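Putative uncharacterized protein PH0242 (Pyrococcus horikoshii, PDB 3VU1) is an archaeal member of the AglB oligosaccharyltransferase family, represented here by its C-terminal globular domain, which holds a calcium ion. Local coordinates at residues Ala30-Trp34 / Asp61-Ala65; Asn85-Leu91 / Ser244-Phe250; Trp94-Asn98 / Arg121-Leu127; Gly270-Pro274 / Val486-Ala490. All blocks are in the same frame, centred on the assembly; numbering follows the deposited sequence.

Contact 1 of 4, residues Ala30-Trp34 / Asp61-Ala65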
loop_
_atom_site.group_PDB
_atom_site.type_symbol
_atom_site.label_atom_id
_atom_site.label_comp_id
_atom_site.label_asym_id
_atom_site.label_seq_id
_atom_site.Cartn_x
_atom_site.Cartn_y
_atom_site.Cartn_z
ATOM N N ALA A 30 2.852 2.024 -11.388
ATOM C CA ALA A 30 2.912 0.752 -10.678
ATOM C C ALA A 30 4.247 0.643 -9.953
ATOM O O ALA A 30 5.252 1.188 -10.423
ATOM C CB ALA A 30 2.737 -0.398 -11.650
ATOM N N THR A 31 4.265 -0.040 -8.815
ATOM C CA THR A 31 5.506 -0.273 -8.099
ATOM C C THR A 31 5.557 -1.683 -7.562
ATOM O O THR A 31 4.523 -2.349 -7.464
ATOM C CB THR A 31 5.744 0.715 -6.930
ATOM O OG1 THR A 31 7.090 0.544 -6.460
ATOM C CG2 THR A 31 4.789 0.452 -5.753
ATOM N N SER A 32 6.754 -2.132 -7.203
ATOM C CA SER A 32 6.913 -3.461 -6.669
ATOM C C SER A 32 8.218 -3.604 -5.914
ATOM O O SER A 32 9.072 -2.737 -6.006
ATOM C CB SER A 32 6.853 -4.501 -7.769
ATOM O OG SER A 32 6.574 -5.746 -7.143
ATOM N N TRP A 33 8.370 -4.668 -5.139
ATOM C CA TRP A 33 9.666 -4.893 -4.532
ATOM C C TRP A 33 10.710 -5.230 -5.589
ATOM O O TRP A 33 11.736 -4.555 -5.707
ATOM C CB TRP A 33 9.624 -5.962 -3.450
ATOM C CG TRP A 33 10.951 -6.036 -2.798
ATOM C CD1 TRP A 33 11.918 -7.008 -2.963
ATOM C CD2 TRP A 33 11.562 -5.035 -1.908
ATOM N NE1 TRP A 33 13.039 -6.719 -2.224
ATOM C CE2 TRP A 33 12.904 -5.556 -1.571
ATOM C CE3 TRP A 33 11.152 -3.821 -1.368
ATOM C CZ2 TRP A 33 13.782 -4.867 -0.737
ATOM C CZ3 TRP A 33 12.038 -3.146 -0.512
ATOM C CH2 TRP A 33 13.329 -3.650 -0.212
ATOM N N TRP A 34 10.441 -6.263 -6.382
ATOM C CA TRP A 34 11.362 -6.737 -7.406
ATOM C C TRP A 34 11.306 -5.868 -8.617
ATOM O O TRP A 34 10.275 -5.273 -8.901
ATOM C CB TRP A 34 10.999 -8.161 -7.786
ATOM C CG TRP A 34 12.044 -8.947 -8.532
ATOM C CD1 TRP A 34 13.439 -8.847 -8.439
ATOM C CD2 TRP A 34 11.806 -10.050 -9.475
ATOM N NE1 TRP A 34 14.045 -9.776 -9.256
ATOM C CE2 TRP A 34 13.132 -10.526 -9.899
ATOM C CE3 TRP A 34 10.666 -10.679 -9.987
ATOM C CZ2 TRP A 34 13.285 -11.579 -10.798
ATOM C CZ3 TRP A 34 10.837 -11.728 -10.906
ATOM C CH2 TRP A 34 12.123 -12.166 -11.297
ATOM N N ASP A 61 13.369 2.160 -1.363
ATOM C CA ASP A 61 13.410 0.782 -0.871
ATOM C C ASP A 61 13.005 0.682 0.593
ATOM O O ASP A 61 12.281 -0.236 0.988
ATOM C CB ASP A 61 14.826 0.195 -1.013
ATOM C CG ASP A 61 15.161 -0.282 -2.456
ATOM O OD1 ASP A 61 14.408 0.013 -3.434
ATOM O OD2 ASP A 61 16.214 -0.961 -2.589
ATOM N N HIS A 62 13.480 1.625 1.403
ATOM C CA HIS A 62 13.191 1.626 2.834
ATOM C C HIS A 62 11.736 1.878 3.069
ATOM O O HIS A 62 11.152 1.345 4.043
ATOM C CB HIS A 62 14.012 2.673 3.559
ATOM C CG HIS A 62 15.469 2.345 3.617
ATOM N ND1 HIS A 62 15.973 1.457 4.494
ATOM C CD2 HIS A 62 16.545 2.783 2.830
ATOM C CE1 HIS A 62 17.305 1.349 4.308
ATOM N NE2 HIS A 62 17.652 2.157 3.284
ATOM N N ILE A 63 11.132 2.683 2.189
ATOM C CA ILE A 63 9.729 2.987 2.336
ATOM C C ILE A 63 8.841 1.819 1.862
ATOM O O ILE A 63 7.885 1.410 2.566
ATOM C CB ILE A 63 9.379 4.361 1.718
ATOM C CG1 ILE A 63 10.309 5.436 2.303
ATOM C CG2 ILE A 63 7.917 4.705 1.963
ATOM C CD1 ILE A 63 10.448 5.436 3.821
ATOM N N LEU A 64 9.169 1.251 0.708
ATOM C CA LEU A 64 8.524 0.004 0.312
ATOM C C LEU A 64 8.626 -1.049 1.435
ATOM O O LEU A 64 7.648 -1.749 1.721
ATOM C CB LEU A 64 9.072 -0.544 -1.015
ATOM C CG LEU A 64 8.696 0.238 -2.283
ATOM C CD1 LEU A 64 9.249 -0.441 -3.534
ATOM C CD2 LEU A 64 7.199 0.431 -2.434
ATOM N N ALA A 65 9.788 -1.158 2.075
ATOM C CA ALA A 65 9.970 -2.224 3.041
ATOM C C ALA A 65 9.180 -1.863 4.280
ATOM O O ALA A 65 8.679 -2.760 4.967
ATOM C CB ALA A 65 11.435 -2.459 3.373
#

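Contact 2 of 4, residues Asn85-Leu91 / Ser244-Phe250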
loop_
_atom_site.group_PDB
_atom_site.type_symbol
_atom_site.label_atom_id
_atom_site.label_comp_id
_atom_site.label_asym_id
_atom_site.label_seq_id
_atom_site.Cartn_x
_atom_site.Cartn_y
_atom_site.Cartn_z
ATOM N N ASN A 85 -0.459 4.300 -8.179
ATOM C CA ASN A 85 -1.720 3.795 -8.680
ATOM C C ASN A 85 -1.900 2.301 -8.377
ATOM O O ASN A 85 -2.964 1.879 -7.929
ATOM C CB ASN A 85 -1.805 4.070 -10.188
ATOM C CG ASN A 85 -1.966 5.553 -10.501
ATOM O OD1 ASN A 85 -1.021 6.230 -10.914
ATOM N ND2 ASN A 85 -3.164 6.068 -10.279
ATOM N N TYR A 86 -0.859 1.505 -8.619
ATOM C CA TYR A 86 -0.940 0.069 -8.449
ATOM C C TYR A 86 0.261 -0.434 -7.674
ATOM O O TYR A 86 1.370 0.073 -7.813
ATOM C CB TYR A 86 -1.045 -0.642 -9.799
ATOM C CG TYR A 86 -2.270 -0.211 -10.556
ATOM C CD1 TYR A 86 -2.200 0.809 -11.490
ATOM C CD2 TYR A 86 -3.522 -0.781 -10.289
ATOM C CE1 TYR A 86 -3.330 1.254 -12.154
ATOM C CE2 TYR A 86 -4.661 -0.364 -10.962
ATOM C CZ TYR A 86 -4.557 0.652 -11.890
ATOM O OH TYR A 86 -5.654 1.088 -12.556
ATOM N N PHE A 87 0.020 -1.422 -6.828
ATOM C CA PHE A 87 1.065 -2.009 -6.068
ATOM C C PHE A 87 1.014 -3.499 -6.354
ATOM O O PHE A 87 -0.011 -4.159 -6.128
ATOM C CB PHE A 87 0.880 -1.730 -4.574
ATOM C CG PHE A 87 2.115 -1.992 -3.772
ATOM C CD1 PHE A 87 2.797 -0.948 -3.174
ATOM C CD2 PHE A 87 2.639 -3.277 -3.665
ATOM C CE1 PHE A 87 3.954 -1.184 -2.451
ATOM C CE2 PHE A 87 3.804 -3.516 -2.950
ATOM C CZ PHE A 87 4.461 -2.461 -2.337
ATOM N N ILE A 88 2.136 -4.023 -6.832
ATOM C CA ILE A 88 2.225 -5.419 -7.217
ATOM C C ILE A 88 2.843 -6.264 -6.117
ATOM O O ILE A 88 3.966 -6.011 -5.654
ATOM C CB ILE A 88 3.025 -5.585 -8.501
ATOM C CG1 ILE A 88 2.335 -4.813 -9.614
ATOM C CG2 ILE A 88 3.117 -7.047 -8.834
ATOM C CD1 ILE A 88 3.181 -4.650 -10.873
ATOM N N ILE A 89 2.096 -7.271 -5.696
ATOM C CA ILE A 89 2.538 -8.144 -4.632
ATOM C C ILE A 89 2.898 -9.475 -5.252
ATOM O O ILE A 89 2.162 -10.020 -6.086
ATOM C CB ILE A 89 1.465 -8.279 -3.560
ATOM C CG1 ILE A 89 1.317 -6.937 -2.841
ATOM C CG2 ILE A 89 1.784 -9.418 -2.608
ATOM C CD1 ILE A 89 2.461 -6.542 -1.916
ATOM N N TYR A 90 4.054 -9.976 -4.856
ATOM C CA TYR A 90 4.628 -11.149 -5.464
ATOM C C TYR A 90 4.856 -12.189 -4.380
ATOM O O TYR A 90 5.730 -12.026 -3.529
ATOM C CB TYR A 90 5.942 -10.738 -6.133
ATOM C CG TYR A 90 6.622 -11.814 -6.952
ATOM C CD1 TYR A 90 5.871 -12.781 -7.628
ATOM C CD2 TYR A 90 8.015 -11.848 -7.076
ATOM C CE1 TYR A 90 6.484 -13.757 -8.377
ATOM C CE2 TYR A 90 8.640 -12.820 -7.836
ATOM C CZ TYR A 90 7.868 -13.770 -8.487
ATOM O OH TYR A 90 8.458 -14.768 -9.233
ATOM N N LEU A 91 4.082 -13.271 -4.404
ATOM C CA LEU A 91 4.216 -14.303 -3.369
ATOM C C LEU A 91 5.628 -14.837 -3.161
ATOM O O LEU A 91 5.988 -15.238 -2.059
ATOM C CB LEU A 91 3.246 -15.442 -3.608
ATOM C CG LEU A 91 1.860 -15.180 -2.999
ATOM C CD1 LEU A 91 1.118 -14.047 -3.713
ATOM C CD2 LEU A 91 1.069 -16.468 -3.055
ATOM N N SER A 244 1.746 -16.250 -9.088
ATOM C CA SER A 244 2.147 -15.731 -7.786
ATOM C C SER A 244 2.144 -14.193 -7.759
ATOM O O SER A 244 2.871 -13.598 -6.967
ATOM C CB SER A 244 3.549 -16.191 -7.487
ATOM O OG SER A 244 3.621 -17.581 -7.352
ATOM N N VAL A 245 1.364 -13.555 -8.630
ATOM C CA VAL A 245 1.323 -12.122 -8.674
ATOM C C VAL A 245 -0.111 -11.626 -8.441
ATOM O O VAL A 245 -1.052 -12.045 -9.135
ATOM C CB VAL A 245 1.817 -11.562 -10.034
ATOM C CG1 VAL A 245 1.579 -10.072 -10.123
ATOM C CG2 VAL A 245 3.291 -11.844 -10.265
ATOM N N ILE A 246 -0.271 -10.719 -7.471
ATOM C CA ILE A 246 -1.517 -10.004 -7.273
ATOM C C ILE A 246 -1.260 -8.512 -7.529
ATOM O O ILE A 246 -0.354 -7.915 -6.929
ATOM C CB ILE A 246 -2.071 -10.215 -5.839
ATOM C CG1 ILE A 246 -2.017 -11.723 -5.451
ATOM C CG2 ILE A 246 -3.462 -9.608 -5.745
ATOM C CD1 ILE A 246 -2.361 -12.115 -4.018
ATOM N N VAL A 247 -2.051 -7.914 -8.420
ATOM C CA VAL A 247 -2.028 -6.463 -8.644
ATOM C C VAL A 247 -3.095 -5.783 -7.805
ATOM O O VAL A 247 -4.284 -6.026 -8.007
ATOM C CB VAL A 247 -2.311 -6.145 -10.132
ATOM C CG1 VAL A 247 -2.307 -4.641 -10.413
ATOM C CG2 VAL A 247 -1.305 -6.861 -11.003
ATOM N N TYR A 248 -2.680 -4.926 -6.881
ATOM C CA TYR A 248 -3.610 -4.154 -6.044
ATOM C C TYR A 248 -3.703 -2.728 -6.513
ATOM O O TYR A 248 -2.683 -2.102 -6.760
ATOM C CB TYR A 248 -3.125 -4.150 -4.633
ATOM C CG TYR A 248 -3.312 -5.466 -3.916
ATOM C CD1 TYR A 248 -2.253 -6.358 -3.788
ATOM C CD2 TYR A 248 -4.564 -5.825 -3.353
ATOM C CE1 TYR A 248 -2.406 -7.550 -3.102
ATOM C CE2 TYR A 248 -4.746 -7.032 -2.691
ATOM C CZ TYR A 248 -3.659 -7.877 -2.551
ATOM O OH TYR A 248 -3.793 -9.066 -1.882
ATOM N N GLU A 249 -4.919 -2.212 -6.676
ATOM C CA GLU A 249 -5.113 -0.780 -6.919
ATOM C C GLU A 249 -5.027 -0.080 -5.570
ATOM O O GLU A 249 -5.540 -0.590 -4.548
ATOM C CB GLU A 249 -6.457 -0.516 -7.548
ATOM C CG GLU A 249 -6.900 0.931 -7.555
ATOM C CD GLU A 249 -8.328 1.100 -8.094
ATOM O OE1 GLU A 249 -8.694 0.420 -9.070
ATOM O OE2 GLU A 249 -9.101 1.929 -7.560
ATOM N N PHE A 250 -4.327 1.053 -5.549
ATOM C CA PHE A 250 -4.189 1.817 -4.327
ATOM C C PHE A 250 -5.233 2.898 -4.309
ATOM O O PHE A 250 -5.361 3.658 -5.276
ATOM C CB PHE A 250 -2.807 2.420 -4.221
ATOM C CG PHE A 250 -2.594 3.286 -3.006
ATOM C CD1 PHE A 250 -2.630 2.739 -1.717
ATOM C CD2 PHE A 250 -2.305 4.654 -3.153
ATOM C CE1 PHE A 250 -2.392 3.540 -0.607
ATOM C CE2 PHE A 250 -2.089 5.456 -2.046
ATOM C CZ PHE A 250 -2.118 4.897 -0.779
HETATM O O HOH W 1 -8.121 -0.287 -11.784
#

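Contact 3 of 4, residues Trp94-Asn98 / Arg121-Leu127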
loop_
_atom_site.group_PDB
_atom_site.type_symbol
_atom_site.label_atom_id
_atom_site.label_comp_id
_atom_site.label_asym_id
_atom_site.label_seq_id
_atom_site.Cartn_x
_atom_site.Cartn_y
_atom_site.Cartn_z
ATOM N N TRP A 94 8.677 -13.907 -0.301
ATOM C CA TRP A 94 9.050 -14.550 0.963
ATOM C C TRP A 94 10.551 -14.785 0.930
ATOM O O TRP A 94 11.243 -14.617 1.942
ATOM C CB TRP A 94 8.251 -15.846 1.228
ATOM C CG TRP A 94 8.613 -16.947 0.254
ATOM C CD1 TRP A 94 7.977 -17.271 -0.955
ATOM C CD2 TRP A 94 9.772 -17.848 0.326
ATOM N NE1 TRP A 94 8.638 -18.292 -1.593
ATOM C CE2 TRP A 94 9.717 -18.687 -0.889
ATOM C CE3 TRP A 94 10.811 -18.039 1.239
ATOM C CZ2 TRP A 94 10.668 -19.670 -1.153
ATOM C CZ3 TRP A 94 11.767 -19.032 0.960
ATOM C CH2 TRP A 94 11.695 -19.824 -0.220
ATOM N N ALA A 95 11.085 -15.126 -0.243
ATOM C CA ALA A 95 12.523 -15.449 -0.372
ATOM C C ALA A 95 13.398 -14.230 -0.114
ATOM O O ALA A 95 14.536 -14.376 0.274
ATOM C CB ALA A 95 12.843 -16.034 -1.744
ATOM N N LYS A 96 12.868 -13.032 -0.349
ATOM C CA LYS A 96 13.615 -11.825 -0.046
ATOM C C LYS A 96 13.226 -11.210 1.300
ATOM O O LYS A 96 13.668 -10.097 1.635
ATOM C CB LYS A 96 13.456 -10.804 -1.173
ATOM C CG LYS A 96 14.233 -11.194 -2.398
ATOM C CD LYS A 96 13.907 -10.360 -3.610
ATOM C CE LYS A 96 15.006 -10.638 -4.612
ATOM N NZ LYS A 96 15.126 -9.603 -5.659
ATOM N N PHE A 97 12.425 -11.926 2.088
ATOM C CA PHE A 97 11.808 -11.252 3.214
ATOM C C PHE A 97 12.711 -10.807 4.364
ATOM O O PHE A 97 12.373 -9.838 5.036
ATOM C CB PHE A 97 10.531 -11.935 3.708
ATOM C CG PHE A 97 9.485 -10.944 4.169
ATOM C CD1 PHE A 97 8.799 -10.154 3.242
ATOM C CD2 PHE A 97 9.216 -10.766 5.516
ATOM C CE1 PHE A 97 7.868 -9.213 3.651
ATOM C CE2 PHE A 97 8.269 -9.852 5.924
ATOM C CZ PHE A 97 7.605 -9.069 4.995
ATOM N N ASN A 98 13.851 -11.457 4.576
ATOM C CA ASN A 98 14.814 -10.954 5.560
ATOM C C ASN A 98 15.300 -9.566 5.161
ATOM O O ASN A 98 15.291 -8.648 5.971
ATOM C CB ASN A 98 16.010 -11.887 5.723
ATOM C CG ASN A 98 15.739 -13.034 6.690
ATOM O OD1 ASN A 98 16.637 -13.401 7.454
ATOM N ND2 ASN A 98 14.513 -13.607 6.677
ATOM N N ARG A 121 21.121 -15.449 12.859
ATOM C CA ARG A 121 20.203 -15.191 11.739
ATOM C C ARG A 121 18.894 -15.949 11.903
ATOM O O ARG A 121 18.842 -17.027 12.460
ATOM C CB ARG A 121 20.826 -15.549 10.398
ATOM C CG ARG A 121 19.945 -15.194 9.213
ATOM C CD ARG A 121 20.537 -15.724 7.920
ATOM N NE ARG A 121 19.919 -15.092 6.764
ATOM C CZ ARG A 121 18.852 -15.562 6.105
ATOM N NH1 ARG A 121 18.289 -16.706 6.466
ATOM N NH2 ARG A 121 18.352 -14.875 5.065
ATOM N N VAL A 122 17.842 -15.359 11.377
ATOM C CA VAL A 122 16.476 -15.782 11.613
ATOM C C VAL A 122 15.790 -15.953 10.248
ATOM O O VAL A 122 16.047 -15.188 9.307
ATOM C CB VAL A 122 15.812 -14.695 12.499
ATOM C CG1 VAL A 122 14.380 -14.407 12.118
ATOM C CG2 VAL A 122 15.968 -15.029 13.984
ATOM N N THR A 123 14.953 -16.968 10.107
ATOM C CA THR A 123 14.172 -17.089 8.879
ATOM C C THR A 123 12.860 -16.356 9.049
ATOM O O THR A 123 12.034 -16.780 9.862
ATOM C CB THR A 123 13.891 -18.558 8.518
ATOM O OG1 THR A 123 15.142 -19.213 8.311
ATOM C CG2 THR A 123 13.063 -18.650 7.212
ATOM N N THR A 124 12.652 -15.271 8.308
ATOM C CA THR A 124 11.445 -14.472 8.556
ATOM C C THR A 124 10.132 -15.099 8.059
ATOM O O THR A 124 9.089 -14.964 8.717
ATOM C CB THR A 124 11.574 -13.016 8.074
ATOM O OG1 THR A 124 11.977 -13.007 6.697
ATOM C CG2 THR A 124 12.608 -12.251 8.943
ATOM N N ILE A 125 10.201 -15.788 6.914
ATOM C CA ILE A 125 9.043 -16.407 6.269
ATOM C C ILE A 125 9.432 -17.689 5.527
ATOM O O ILE A 125 10.320 -17.699 4.703
ATOM C CB ILE A 125 8.315 -15.458 5.274
ATOM C CG1 ILE A 125 8.077 -14.101 5.901
ATOM C CG2 ILE A 125 6.970 -16.052 4.845
ATOM C CD1 ILE A 125 7.025 -13.290 5.189
ATOM N N LEU A 126 8.729 -18.760 5.832
ATOM C CA LEU A 126 8.877 -20.010 5.154
ATOM C C LEU A 126 7.474 -20.467 4.752
ATOM O O LEU A 126 6.500 -20.244 5.491
ATOM C CB LEU A 126 9.482 -21.001 6.110
ATOM C CG LEU A 126 10.528 -21.976 5.602
ATOM C CD1 LEU A 126 11.518 -21.325 4.647
ATOM C CD2 LEU A 126 11.247 -22.471 6.844
ATOM N N LEU A 127 7.376 -21.078 3.570
ATOM C CA LEU A 127 6.107 -21.540 3.032
ATOM C C LEU A 127 6.034 -23.059 2.979
ATOM O O LEU A 127 7.007 -23.754 2.624
ATOM C CB LEU A 127 5.853 -20.965 1.646
ATOM C CG LEU A 127 5.625 -19.469 1.646
ATOM C CD1 LEU A 127 5.201 -19.037 0.256
ATOM C CD2 LEU A 127 4.596 -19.045 2.698
#

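Contact 4 of 4, residues Gly270-Pro274 / Val486-Ala490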
loop_
_atom_site.group_PDB
_atom_site.type_symbol
_atom_site.label_atom_id
_atom_site.label_comp_id
_atom_site.label_asym_id
_atom_site.label_seq_id
_atom_site.Cartn_x
_atom_site.Cartn_y
_atom_site.Cartn_z
ATOM N N GLY A 270 -24.512 -4.644 1.331
ATOM C CA GLY A 270 -23.761 -4.960 0.124
ATOM C C GLY A 270 -24.316 -3.974 -0.883
ATOM O O GLY A 270 -23.977 -2.809 -0.827
ATOM N N LYS A 271 -25.224 -4.422 -1.752
ATOM C CA LYS A 271 -25.921 -3.552 -2.715
ATOM C C LYS A 271 -26.770 -2.447 -2.062
ATOM O O LYS A 271 -27.137 -2.542 -0.896
ATOM C CB LYS A 271 -26.784 -4.394 -3.660
ATOM C CG LYS A 271 -25.978 -5.403 -4.477
ATOM C CD LYS A 271 -26.824 -6.082 -5.550
ATOM C CE LYS A 271 -26.019 -7.052 -6.416
ATOM N NZ LYS A 271 -25.784 -8.354 -5.725
ATOM N N LEU A 272 -27.047 -1.391 -2.826
ATOM C CA LEU A 272 -27.915 -0.295 -2.413
ATOM C C LEU A 272 -29.025 -0.056 -3.455
ATOM O O LEU A 272 -28.770 -0.037 -4.658
ATOM C CB LEU A 272 -27.108 0.997 -2.226
ATOM C CG LEU A 272 -26.282 1.195 -0.954
ATOM C CD1 LEU A 272 -25.384 2.417 -1.114
ATOM C CD2 LEU A 272 -27.158 1.349 0.288
ATOM N N SER A 273 -30.254 0.132 -2.985
ATOM C CA SER A 273 -31.393 0.443 -3.863
ATOM C C SER A 273 -31.385 1.913 -4.214
ATOM O O SER A 273 -30.933 2.728 -3.417
ATOM C CB SER A 273 -32.695 0.145 -3.127
ATOM O OG SER A 273 -32.846 1.013 -2.007
ATOM N N PRO A 274 -31.915 2.279 -5.387
ATOM C CA PRO A 274 -32.184 3.726 -5.604
ATOM C C PRO A 274 -33.196 4.212 -4.553
ATOM O O PRO A 274 -33.880 3.384 -3.968
ATOM C CB PRO A 274 -32.823 3.767 -7.001
ATOM C CG PRO A 274 -32.472 2.454 -7.643
ATOM C CD PRO A 274 -32.287 1.442 -6.546
ATOM N N VAL A 486 -20.296 0.571 -5.155
ATOM C CA VAL A 486 -21.408 -0.232 -4.645
ATOM C C VAL A 486 -22.387 -0.445 -5.794
ATOM O O VAL A 486 -22.843 0.534 -6.433
ATOM C CB VAL A 486 -22.118 0.471 -3.454
ATOM C CG1 VAL A 486 -23.296 -0.352 -2.949
ATOM C CG2 VAL A 486 -21.138 0.696 -2.315
ATOM N N SER A 487 -22.682 -1.717 -6.076
ATOM C CA SER A 487 -23.705 -2.068 -7.073
ATOM C C SER A 487 -25.063 -1.622 -6.595
ATOM O O SER A 487 -25.368 -1.722 -5.384
ATOM C CB SER A 487 -23.772 -3.563 -7.267
ATOM O OG SER A 487 -22.594 -4.029 -7.870
ATOM N N ALA A 488 -25.882 -1.135 -7.525
ATOM C CA ALA A 488 -27.290 -0.920 -7.220
ATOM C C ALA A 488 -28.065 -2.254 -7.135
ATOM O O ALA A 488 -27.669 -3.269 -7.697
ATOM C CB ALA A 488 -27.912 0.027 -8.224
ATOM N N SER A 489 -29.144 -2.271 -6.383
ATOM C CA SER A 489 -29.996 -3.454 -6.345
ATOM C C SER A 489 -31.060 -3.315 -7.432
ATOM O O SER A 489 -31.338 -2.185 -7.874
ATOM C CB SER A 489 -30.644 -3.575 -4.972
ATOM O OG SER A 489 -31.505 -2.471 -4.736
ATOM N N ALA A 490 -31.640 -4.445 -7.866
ATOM C CA ALA A 490 -32.868 -4.443 -8.695
ATOM C C ALA A 490 -33.964 -3.589 -8.023
ATOM O O ALA A 490 -34.108 -3.655 -6.794
ATOM C CB ALA A 490 -33.356 -5.864 -8.883
#

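Contact 1 of 4, residues Ala30-Trp34 / Asp61-Ala65
Trp33 and Leu64 bring the two backbones closest, with CA atoms 7.0 Å apart, in the loop following strand 30-32 as it passes one side of helix 60-69. At that spacing the segments meet through side chains, and through side chains lying on backbone carbonyls; the bond from Ala65 N to Asp61 O is internal to the helix. Trp33 gives the largest surface. Its CG stands opposite the backbone N (chi1 -175°), which carries the indole across to the helix with the six-membered ring foremost. The rim of that ring does much of the touching. Trp33 CE3 is 3.9 Å from Leu64 CB, the carbonyl oxygen of Asp61 lies near the ring plane beside CZ3, and the methyl of Ala65 adds a contact of 4.0 Å between its CB and Trp33 CZ3. Leu64 points from the helix toward the strand and reaches further along it. Leu64 CD1 lies 3.4 Å from Ser32 O and 3.8 Å from Thr31 OG1, while Leu64 CD2 approaches Thr31 CG2 at 4.1 Å; the Thr31 and Leu64 side chains lie alongside each other, pointing opposite ways. Phe87 of strand 86-90 packs on both Thr31 and Leu64, and Ile100 and Leu103 of helix 97-103 close on Trp33 and Ala65. Trp33 and Trp34 open the WWDYG sequence, the signature motif of this family. The contact is thus van der Waals packing of carbon atoms against side chains and backbone carbonyls, and a polar link comes indirectly through Arg49, which forms a salt bridge with Asp61 OD1 and a hydrogen bond with Trp33 O.

Contact 2 of 4, residues Asn85-Leu91 / Ser244-Phe250
Ser244 starts the pairing through its carbonyl, which accepts Leu91 N at 2.9 Å and also lies at the edge of the Tyr90 ring, close to CD1. Tyr90 turns that ring toward the partner strand because CG is placed opposite the backbone N (chi1 -174°); its hydroxyl bonds with Asn92. Val245 divides its two methyls: CG1 meets Ile88 CG2 at 3.6 Å, and CG2 meets Tyr90 CD1 at 3.8 Å. Ile246 forms a hydrogen-bonded pair with Ile89, using both its N and its O, and the N-H of Ile89 points nearly straight at Ile246 O. The strands run antiparallel, 154° apart, as the central pair of a four-stranded mixed sheet ordered 30-32, 86-90, 245-250, 236-242. Helix 13-23 covers the face bearing Ile88 and Val245, and helix 60-69 covers the face bearing Phe87 and Ile89, an alpha/beta layering. Val247 faces Ile88 in a non-hydrogen-bonded pair and sets CG1 4.0 Å from Tyr86 CD2. Tyr248 exchanges two backbone bonds with Phe87, the one from Phe87 N to Tyr248 O being 2.8 Å. One face of its ring carries Ile246 CG2, while Ile89 CG1 reaches Tyr248 CD1 at 3.7 Å; the Tyr248 hydroxyl bonds with Leu216 O. Glu249 lays CB beside Tyr86 CE2, its carboxylate standing 89° to that ring. A water joins Glu249 OE1 to Tyr86 OH, and OE2 forms a salt bridge with Arg251. Phe250 N then bonds Asn85 O at 2.9 Å, while the Phe250 ring meets Phe236.

Contact 3 of 4, residues Trp94-Asn98 / Arg121-Leu127
Thr124 OG1 sits against the start of helix 97-103, 3.2 Å from Asn98 N and 3.5 Å from Phe97 CB, near the plane of the Phe97 ring at its edge. A chi1 of 53° puts this hydroxyl between its own backbone N and carbonyl carbon, facing the helix. The buried amide of Asn98 is enclosed by polar groups of residues 121-124: the Thr124 hydroxyl, the Val122 carbonyl and the guanidinium of Arg121. One end of the amide, whose O and N may be exchanged, lies over the guanidinium, the two planes only 19° apart, and Arg121 NE has a weak hydrogen bond to Asn113. Beyond this polar end the contact turns apolar. Ile125 CD1 rests over the face of Phe97 in a CH-pi contact, 3.7 Å from the ring centroid, and Ile125 CG2 touches Trp94 CB at 3.8 Å. Leu127 closes the row: its CG lies over one face of the Trp94 indole and its CD1 is 3.5 Å from Trp94 CD1. Residues 121-127 fall within the insert-domain family region, whose strand 125-130 here meets the 3-10 turn and first residues of helix 97-103. Val202 of the neighbouring strand 200-205 touches Ile125 and Leu127, while Phe213 and Val214 of helix 212-218 touch Ile125, so the isoleucine is wedged between two helices and its own sheet.

Contact 4 of 4, residues Gly270-Pro274 / Val486-Ala490
Leu272 is bridged to Ala488 in a single beta bridge, CA to CA 4.9 Å, between segments whose end-to-end directions differ by 64°. The backbone of Leu272 uses both of its polar groups on the residues flanking Ala488: Leu272 N gives to Ser487 O at 3.1 Å, and Leu272 O takes Ser489 N at 2.8 Å. The first bond lies in the carbonyl plane; in the second the donor sits above it, 56° out of plane. Val486 faces the loop, and its CG1, opposite the backbone N (chi1 179°), meets Leu272 CG at 3.9 Å and also nears the carbonyl of Gly270. Leu272 itself leads away into the interior, onto His277 and Leu279 of strand 275-285. The bridge ties two sheets together: residues 270-274 form the loop between strands 265-268 and 275-285 of a four-stranded antiparallel sheet in the Peripheral 1 region, and residues 486-490 comprise the last two residues of strand 464-487, in a larger antiparallel sheet, and the chain just after it; Val486 and Ala488 keep backbone bonds to Tyr337 and Gln335. On the outer side Lys271 lays its aliphatic stem along the other backbone, CB 3.5 Å from Ser487 O and CD 3.6 Å from Ala488 O, before it bends at its last torsion. Ser489 OG lies 3.3 Å from Ser273 CB, but its angle to Ser273 N is too poor for a hydrogen bond. Pro274 brings CD within 4.0 Å of Ser489 O, and its side chain packs on Tyr337.

How the contacts relate
Contacts 1 and 2 share the four-stranded sheet near the centre of the chain: strands 30-32 and 86-90 are neighbours in it, linked by Thr31 O to Ile88 N and by Ser32 OG to Ile88 O. Contact 1 is buried and held by van der Waals packing, contact 2 by a backbone ladder with packing on both faces. Contact 3, nested in the long loop closed by contact 2, lies further out and mixes a polar cluster with aliphatic side chains packed on aromatic rings; Lys96 touches Trp33 and Trp34 of contact 1. Contact 4 stands apart, its centre about 44 Å from that of contact 3 across the chain's centre, and combines two backbone bonds with modest packing nearer the surface.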